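Local structure of putative hexose oxidase (Nonomuraea sp. ATCC 39727, 5AWV) at residues A266-Y278 against A328-A340. The protein probably oxidises a sugar of glycopeptide antibiotics such as teicoplanin, using a covalently bound FAD cofactor. Residues are numbered along the deposited sequence; the frame is centred on the assembly and turned at random.
Sequences AFSRLLRNHGEWY and AHIEAVIDGVPPA
Trp277 and His329 meet at the closely packed, buried end of the contact. The ring of His329 stands edge-on over one face of the indole, planes 73° apart, and its ND1 comes 3.3 Å from CZ3 of Trp277. With CG of Trp277 anti to the backbone N (chi1 -171°), the indole reaches across so that CD1 also lies 3.4 Å from CB of Ala332. Tyr278 completes the aromatic cluster; its hydroxyl and NE2 of His329 both hydrogen-bond to Ser293 on strand 291-298, which fixes the imidazole from the sheet side.

One turn earlier in helix 264-280, CG2 of Val333 meets the edge of the His274 ring, while CG1 of Val333 lies 3.6 Å from CD1 of Leu270. At the end of helix 322-334 the chain makes a type II turn, Ile334 to Val337, and CG2 of Val337 settles over Leu270, 3.8 Å from its CB.

The solvent side is looser and polar. Arg269, bent at chi2, lays one guanidinium face over the carbonyl O of Asp335, 3.4 Å from CZ, and its NH2 forms a salt bridge with OD2 of Asp335 at a short 2.5 Å. The two charged planes are almost perpendicular, unsuited to a two-pronged, coplanar pairing; NH2 meets the carboxylate. Arg269 also lies beside the bound 8-methylnonanoic acid, the acyl chain of teicoplanin, and both residues can bind N-acetyl-D-glucosamine.

The helix axes lie at 140°, 7.9 Å apart at closest approach: two roughly antiparallel helices packed side by side on one face of the seven-stranded antiparallel sheet, consistent with the substrate domain of berberine-bridge-enzyme-like flavoprotein oxidases.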
ATOM      1  N   ALA A 266       0.454 -20.153 -29.227  1.00 18.69           N
ATOM      2  CA  ALA A 266       1.054 -18.865 -29.173  1.00 19.84           C
ATOM      3  C   ALA A 266       0.978 -18.287 -27.719  1.00 19.69           C
ATOM      4  O   ALA A 266       1.905 -17.660 -27.279  1.00 19.57           O
ATOM      5  CB  ALA A 266       0.344 -17.915 -30.114  1.00 19.03           C
ATOM      6  N   PHE A 267      -0.150 -18.476 -27.082  1.00 19.78           N
ATOM      7  CA  PHE A 267      -0.343 -18.083 -25.687  1.00 20.36           C
ATOM      8  C   PHE A 267       0.665 -18.752 -24.798  1.00 21.56           C
ATOM      9  O   PHE A 267       1.319 -18.092 -24.009  1.00 19.30           O
ATOM     10  CB  PHE A 267      -1.738 -18.406 -25.208  1.00 19.35           C
ATOM     11  CG  PHE A 267      -2.023 -17.904 -23.813  1.00 18.78           C
ATOM     12  CD1 PHE A 267      -2.484 -16.620 -23.614  1.00 18.74           C
ATOM     13  CD2 PHE A 267      -1.809 -18.722 -22.718  1.00 17.12           C
ATOM     14  CE1 PHE A 267      -2.744 -16.148 -22.316  1.00 21.76           C
ATOM     15  CE2 PHE A 267      -2.077 -18.267 -21.444  1.00 20.37           C
ATOM     16  CZ  PHE A 267      -2.562 -16.975 -21.240  1.00 19.24           C
ATOM     17  N   SER A 268       0.748 -20.066 -24.869  1.00 21.81           N
ATOM     18  CA  SER A 268       1.785 -20.777 -24.177  1.00 22.41           C
ATOM     19  C   SER A 268       3.221 -20.332 -24.472  1.00 22.78           C
ATOM     20  O   SER A 268       4.014 -20.127 -23.529  1.00 18.54           O
ATOM     21  CB  SER A 268       1.627 -22.287 -24.332  1.00 26.33           C
ATOM     22  OG  SER A 268       2.523 -22.912 -23.398  1.00 37.65           O
ATOM     23  N   ARG A 269       3.566 -20.152 -25.740  1.00 20.09           N
ATOM     24  CA  ARG A 269       4.866 -19.607 -26.071  1.00 21.40           C
ATOM     25  C   ARG A 269       5.168 -18.239 -25.388  1.00 18.62           C
ATOM     26  O   ARG A 269       6.270 -18.009 -24.870  1.00 19.12           O
ATOM     27  CB  ARG A 269       5.014 -19.498 -27.594  1.00 24.00           C
ATOM     28  CG  ARG A 269       6.366 -19.039 -28.043  1.00 27.21           C
ATOM     29  CD  ARG A 269       7.443 -20.063 -27.715  1.00 31.69           C
ATOM     30  NE  ARG A 269       8.734 -19.517 -28.080  1.00 37.14           N
ATOM     31  CZ  ARG A 269       9.172 -19.419 -29.334  1.00 46.19           C
ATOM     32  NH1 ARG A 269       8.429 -19.801 -30.392  1.00 48.12           N
ATOM     33  NH2 ARG A 269      10.378 -18.925 -29.552  1.00 53.80           N
ATOM     34  N   LEU A 270       4.231 -17.351 -25.420  1.00 17.58           N
ATOM     35  CA  LEU A 270       4.342 -16.042 -24.776  1.00 18.95           C
ATOM     36  C   LEU A 270       4.689 -16.147 -23.243  1.00 17.45           C
ATOM     37  O   LEU A 270       5.616 -15.522 -22.771  1.00 17.46           O
ATOM     38  CB  LEU A 270       3.030 -15.249 -24.948  1.00 19.07           C
ATOM     39  CG  LEU A 270       2.917 -13.901 -24.202  1.00 18.14           C
ATOM     40  CD1 LEU A 270       3.958 -12.914 -24.655  1.00 18.86           C
ATOM     41  CD2 LEU A 270       1.587 -13.288 -24.444  1.00 20.47           C
ATOM     42  N   LEU A 271       3.877 -16.883 -22.521  1.00 17.16           N
ATOM     43  CA  LEU A 271       4.100 -17.066 -21.064  1.00 18.61           C
ATOM     44  C   LEU A 271       5.388 -17.776 -20.762  1.00 18.80           C
ATOM     45  O   LEU A 271       6.059 -17.359 -19.808  1.00 15.13           O
ATOM     46  CB  LEU A 271       2.910 -17.703 -20.369  1.00 18.51           C
ATOM     47  CG  LEU A 271       1.824 -16.721 -19.990  1.00 17.67           C
ATOM     48  CD1 LEU A 271       1.120 -16.104 -21.195  1.00 16.96           C
ATOM     49  CD2 LEU A 271       0.863 -17.437 -19.068  1.00 18.11           C
ATOM     50  N   ARG A 272       5.851 -18.721 -21.637  1.00 18.83           N
ATOM     51  CA  ARG A 272       7.151 -19.313 -21.451  1.00 18.76           C
ATOM     52  C   ARG A 272       8.260 -18.343 -21.706  1.00 19.33           C
ATOM     53  O   ARG A 272       9.208 -18.289 -20.948  1.00 18.43           O
ATOM     54  CB  ARG A 272       7.400 -20.616 -22.246  1.00 21.01           C
ATOM     55  CG  ARG A 272       6.374 -21.693 -21.918  1.00 24.07           C
ATOM     56  CD  ARG A 272       6.599 -22.922 -22.742  1.00 29.09           C
ATOM     57  NE  ARG A 272       5.420 -23.816 -22.636  1.00 34.24           N
ATOM     58  CZ  ARG A 272       5.462 -25.127 -22.850  1.00 37.41           C
ATOM     59  NH1 ARG A 272       6.651 -25.745 -23.147  1.00 30.50           N
ATOM     60  NH2 ARG A 272       4.306 -25.837 -22.753  1.00 39.64           N
ATOM     61  N   ASN A 273       8.183 -17.628 -22.809  1.00 17.61           N
ATOM     62  CA  ASN A 273       9.173 -16.600 -23.158  1.00 17.42           C
ATOM     63  C   ASN A 273       9.402 -15.603 -21.966  1.00 17.56           C
ATOM     64  O   ASN A 273      10.511 -15.290 -21.589  1.00 17.71           O
ATOM     65  CB  ASN A 273       8.660 -15.757 -24.328  1.00 16.92           C
ATOM     66  CG  ASN A 273       8.793 -16.412 -25.698  1.00 19.04           C
ATOM     67  OD1 ASN A 273       8.281 -15.883 -26.677  1.00 24.34           O
ATOM     68  ND2 ASN A 273       9.398 -17.547 -25.759  1.00 16.39           N
ATOM     69  N   HIS A 274       8.299 -15.038 -21.538  1.00 18.12           N
ATOM     70  CA  HIS A 274       8.242 -14.030 -20.507  1.00 17.58           C
ATOM     71  C   HIS A 274       8.796 -14.561 -19.206  1.00 16.69           C
ATOM     72  O   HIS A 274       9.646 -13.952 -18.633  1.00 16.17           O
ATOM     73  CB  HIS A 274       6.809 -13.556 -20.324  1.00 17.28           C
ATOM     74  CG  HIS A 274       6.611 -12.637 -19.152  1.00 16.98           C
ATOM     75  ND1 HIS A 274       6.237 -13.100 -17.899  1.00 18.34           N
ATOM     76  CD2 HIS A 274       6.763 -11.295 -19.029  1.00 16.62           C
ATOM     77  CE1 HIS A 274       6.170 -12.091 -17.051  1.00 15.91           C
ATOM     78  NE2 HIS A 274       6.446 -10.989 -17.714  1.00 16.62           N
ATOM     79  N   GLY A 275       8.316 -15.712 -18.774  1.00 17.03           N
ATOM     80  CA  GLY A 275       8.758 -16.306 -17.519  1.00 17.11           C
ATOM     81  C   GLY A 275      10.199 -16.673 -17.496  1.00 18.68           C
ATOM     82  O   GLY A 275      10.890 -16.415 -16.498  1.00 16.55           O
ATOM     83  N   GLU A 276      10.681 -17.311 -18.586  1.00 19.06           N
ATOM     84  CA  GLU A 276      12.086 -17.651 -18.716  1.00 19.56           C
ATOM     85  C   GLU A 276      13.009 -16.451 -18.757  1.00 18.85           C
ATOM     86  O   GLU A 276      14.101 -16.493 -18.205  1.00 18.11           O
ATOM     87  CB  GLU A 276      12.336 -18.604 -19.925  1.00 22.87           C
ATOM     88  CG  GLU A 276      11.730 -19.986 -19.565  1.00 27.96           C
ATOM     89  CD  GLU A 276      11.606 -21.000 -20.696  1.00 37.54           C
ATOM     90  OE1 GLU A 276      10.890 -22.052 -20.536  1.00 41.04           O
ATOM     91  OE2 GLU A 276      12.203 -20.742 -21.741  1.00 43.67           O
ATOM     92  N   TRP A 277      12.574 -15.380 -19.429  1.00 18.66           N
ATOM     93  CA  TRP A 277      13.345 -14.155 -19.439  1.00 17.20           C
ATOM     94  C   TRP A 277      13.538 -13.641 -17.947  1.00 14.61           C
ATOM     95  O   TRP A 277      14.653 -13.346 -17.528  1.00 16.33           O
ATOM     96  CB  TRP A 277      12.674 -13.063 -20.306  1.00 15.48           C
ATOM     97  CG  TRP A 277      13.563 -11.926 -20.462  1.00 15.41           C
ATOM     98  CD1 TRP A 277      14.511 -11.707 -21.428  1.00 14.86           C
ATOM     99  CD2 TRP A 277      13.672 -10.832 -19.529  1.00 17.45           C
ATOM    100  NE1 TRP A 277      15.173 -10.529 -21.152  1.00 17.92           N
ATOM    101  CE2 TRP A 277      14.653  -9.970 -20.008  1.00 16.43           C
ATOM    102  CE3 TRP A 277      12.934 -10.462 -18.370  1.00 18.02           C
ATOM    103  CZ2 TRP A 277      15.014  -8.793 -19.327  1.00 19.49           C
ATOM    104  CZ3 TRP A 277      13.300  -9.277 -17.721  1.00 19.16           C
ATOM    105  CH2 TRP A 277      14.297  -8.466 -18.188  1.00 18.82           C
ATOM    106  N   TYR A 278      12.463 -13.554 -17.204  1.00 14.86           N
ATOM    107  CA  TYR A 278      12.524 -13.186 -15.765  1.00 14.47           C
ATOM    108  C   TYR A 278      13.384 -14.162 -14.945  1.00 15.76           C
ATOM    109  O   TYR A 278      14.104 -13.687 -14.080  1.00 15.26           O
ATOM    110  CB  TYR A 278      11.141 -12.905 -15.110  1.00 14.48           C
ATOM    111  CG  TYR A 278      10.678 -11.488 -15.303  1.00 13.41           C
ATOM    112  CD1 TYR A 278      11.118 -10.489 -14.451  1.00 12.74           C
ATOM    113  CD2 TYR A 278       9.919 -11.109 -16.393  1.00 13.96           C
ATOM    114  CE1 TYR A 278      10.760  -9.170 -14.578  1.00 13.10           C
ATOM    115  CE2 TYR A 278       9.563  -9.769 -16.569  1.00 14.90           C
ATOM    116  CZ  TYR A 278       9.968  -8.773 -15.625  1.00 15.71           C
ATOM    117  OH  TYR A 278       9.619  -7.431 -15.787  1.00 14.26           O
ATOM    118  N   ALA A 328      15.762  -5.625 -26.280  1.00 17.15           N
ATOM    119  CA  ALA A 328      16.039  -7.001 -25.988  1.00 17.11           C
ATOM    120  C   ALA A 328      15.013  -7.712 -25.129  1.00 19.25           C
ATOM    121  O   ALA A 328      14.668  -8.879 -25.374  1.00 15.47           O
ATOM    122  CB  ALA A 328      17.388  -7.112 -25.363  1.00 19.97           C
ATOM    123  N   HIS A 329      14.475  -7.029 -24.096  1.00 14.31           N
ATOM    124  CA  HIS A 329      13.366  -7.593 -23.362  1.00 15.14           C
ATOM    125  C   HIS A 329      12.125  -7.850 -24.237  1.00 14.25           C
ATOM    126  O   HIS A 329      11.479  -8.917 -24.172  1.00 14.19           O
ATOM    127  CB  HIS A 329      12.990  -6.594 -22.194  1.00 14.84           C
ATOM    128  CG  HIS A 329      11.828  -7.022 -21.371  1.00 15.05           C
ATOM    129  ND1 HIS A 329      11.880  -8.080 -20.497  1.00 17.57           N
ATOM    130  CD2 HIS A 329      10.573  -6.543 -21.303  1.00 17.35           C
ATOM    131  CE1 HIS A 329      10.704  -8.229 -19.923  1.00 17.01           C
ATOM    132  NE2 HIS A 329       9.898  -7.290 -20.385  1.00 18.22           N
ATOM    133  N   ILE A 330      11.769  -6.869 -25.057  1.00 15.93           N
ATOM    134  CA  ILE A 330      10.582  -7.028 -25.847  1.00 17.73           C
ATOM    135  C   ILE A 330      10.757  -8.196 -26.822  1.00 18.41           C
ATOM    136  O   ILE A 330       9.857  -9.067 -26.982  1.00 17.62           O
ATOM    137  CB  ILE A 330      10.304  -5.751 -26.680  1.00 19.36           C
ATOM    138  CG1 ILE A 330       9.798  -4.632 -25.826  1.00 19.51           C
ATOM    139  CG2 ILE A 330       9.285  -6.041 -27.797  1.00 19.72           C
ATOM    140  CD1 ILE A 330       9.940  -3.309 -26.529  1.00 22.91           C
ATOM    141  N   GLU A 331      11.906  -8.262 -27.490  1.00 20.01           N
ATOM    142  CA  GLU A 331      12.082  -9.371 -28.471  1.00 20.04           C
ATOM    143  C   GLU A 331      12.097 -10.737 -27.837  1.00 19.04           C
ATOM    144  O   GLU A 331      11.573 -11.671 -28.435  1.00 19.93           O
ATOM    145  CB  GLU A 331      13.366  -9.235 -29.252  1.00 23.18           C
ATOM    146  CG  GLU A 331      13.264  -8.185 -30.302  1.00 27.28           C
ATOM    147  CD  GLU A 331      12.254  -8.575 -31.379  1.00 28.56           C
ATOM    148  OE1 GLU A 331      12.401  -9.638 -32.018  1.00 35.24           O
ATOM    149  OE2 GLU A 331      11.313  -7.819 -31.512  1.00 28.87           O
ATOM    150  N   ALA A 332      12.675 -10.873 -26.637  1.00 17.05           N
ATOM    151  CA  ALA A 332      12.626 -12.114 -25.918  1.00 18.11           C
ATOM    152  C   ALA A 332      11.193 -12.480 -25.668  1.00 18.02           C
ATOM    153  O   ALA A 332      10.832 -13.642 -25.765  1.00 20.63           O
ATOM    154  CB  ALA A 332      13.402 -12.020 -24.585  1.00 19.96           C
ATOM    155  N   VAL A 333      10.384 -11.519 -25.253  1.00 15.96           N
ATOM    156  CA  VAL A 333       9.038 -11.848 -24.838  1.00 18.02           C
ATOM    157  C   VAL A 333       8.148 -12.250 -26.048  1.00 19.33           C
ATOM    158  O   VAL A 333       7.303 -13.153 -25.919  1.00 20.94           O
ATOM    159  CB  VAL A 333       8.350 -10.719 -24.019  1.00 17.58           C
ATOM    160  CG1 VAL A 333       6.861 -10.995 -23.773  1.00 20.81           C
ATOM    161  CG2 VAL A 333       8.966 -10.617 -22.603  1.00 17.53           C
ATOM    162  N   ILE A 334       8.275 -11.507 -27.146  1.00 20.15           N
ATOM    163  CA  ILE A 334       7.368 -11.689 -28.310  1.00 23.23           C
ATOM    164  C   ILE A 334       7.903 -12.680 -29.364  1.00 23.24           C
ATOM    165  O   ILE A 334       7.223 -12.932 -30.309  1.00 24.60           O
ATOM    166  CB  ILE A 334       7.008 -10.380 -29.001  1.00 23.15           C
ATOM    167  CG1 ILE A 334       8.186  -9.772 -29.752  1.00 24.85           C
ATOM    168  CG2 ILE A 334       6.362  -9.396 -28.025  1.00 24.98           C
ATOM    169  CD1 ILE A 334       7.796  -8.538 -30.527  1.00 26.21           C
ATOM    170  N   ASP A 335       9.005 -13.326 -29.110  1.00 24.22           N
ATOM    171  CA  ASP A 335       9.593 -14.287 -30.063  1.00 29.53           C
ATOM    172  C   ASP A 335       8.610 -15.446 -30.336  1.00 29.12           C
ATOM    173  O   ASP A 335       8.211 -16.178 -29.427  1.00 25.32           O
ATOM    174  CB  ASP A 335      10.848 -14.879 -29.447  1.00 33.63           C
ATOM    175  CG  ASP A 335      11.547 -15.796 -30.355  1.00 40.42           C
ATOM    176  OD1 ASP A 335      11.828 -15.409 -31.511  1.00 50.89           O
ATOM    177  OD2 ASP A 335      11.864 -16.880 -29.884  1.00 45.34           O
ATOM    178  N   GLY A 336       8.199 -15.604 -31.602  1.00 30.82           N
ATOM    179  CA  GLY A 336       7.208 -16.627 -31.997  1.00 27.80           C
ATOM    180  C   GLY A 336       5.783 -16.385 -31.580  1.00 24.87           C
ATOM    181  O   GLY A 336       5.021 -17.354 -31.477  1.00 25.68           O
ATOM    182  N   VAL A 337       5.430 -15.138 -31.289  1.00 21.71           N
ATOM    183  CA  VAL A 337       4.105 -14.762 -30.785  1.00 25.53           C
ATOM    184  C   VAL A 337       3.492 -13.772 -31.797  1.00 27.65           C
ATOM    185  O   VAL A 337       3.667 -12.566 -31.692  1.00 28.02           O
ATOM    186  CB  VAL A 337       4.144 -14.101 -29.365  1.00 24.76           C
ATOM    187  CG1 VAL A 337       2.776 -13.681 -28.857  1.00 24.83           C
ATOM    188  CG2 VAL A 337       4.767 -15.048 -28.334  1.00 26.72           C
ATOM    189  N   PRO A 338       2.694 -14.286 -32.747  1.00 32.08           N
ATOM    190  CA  PRO A 338       2.358 -13.404 -33.865  1.00 29.96           C
ATOM    191  C   PRO A 338       1.490 -12.223 -33.515  1.00 30.24           C
ATOM    192  O   PRO A 338       1.714 -11.142 -34.041  1.00 24.25           O
ATOM    193  CB  PRO A 338       1.645 -14.345 -34.837  1.00 36.42           C
ATOM    194  CG  PRO A 338       2.268 -15.682 -34.569  1.00 36.74           C
ATOM    195  CD  PRO A 338       2.379 -15.699 -33.052  1.00 36.08           C
ATOM    196  N   PRO A 339       0.505 -12.395 -32.601  1.00 32.98           N
ATOM    197  CA  PRO A 339      -0.439 -11.287 -32.404  1.00 34.63           C
ATOM    198  C   PRO A 339       0.004 -10.187 -31.426  1.00 37.34           C
ATOM    199  O   PRO A 339      -0.845  -9.742 -30.656  1.00 39.39           O
ATOM    200  CB  PRO A 339      -1.715 -12.000 -31.882  1.00 37.40           C
ATOM    201  CG  PRO A 339      -1.217 -13.231 -31.230  1.00 38.59           C
ATOM    202  CD  PRO A 339       0.066 -13.626 -31.910  1.00 37.13           C
ATOM    203  N   ALA A 340       1.290  -9.783 -31.468  1.00 38.10           N
ATOM    204  CA  ALA A 340       1.901  -8.700 -30.638  1.00 35.57           C
ATOM    205  C   ALA A 340       2.118  -7.403 -31.483  1.00 33.24           C
ATOM    206  O   ALA A 340       2.631  -7.501 -32.563  1.00 33.99           O
ATOM    207  CB  ALA A 340       3.231  -9.190 -30.089  1.00 29.76           C
TER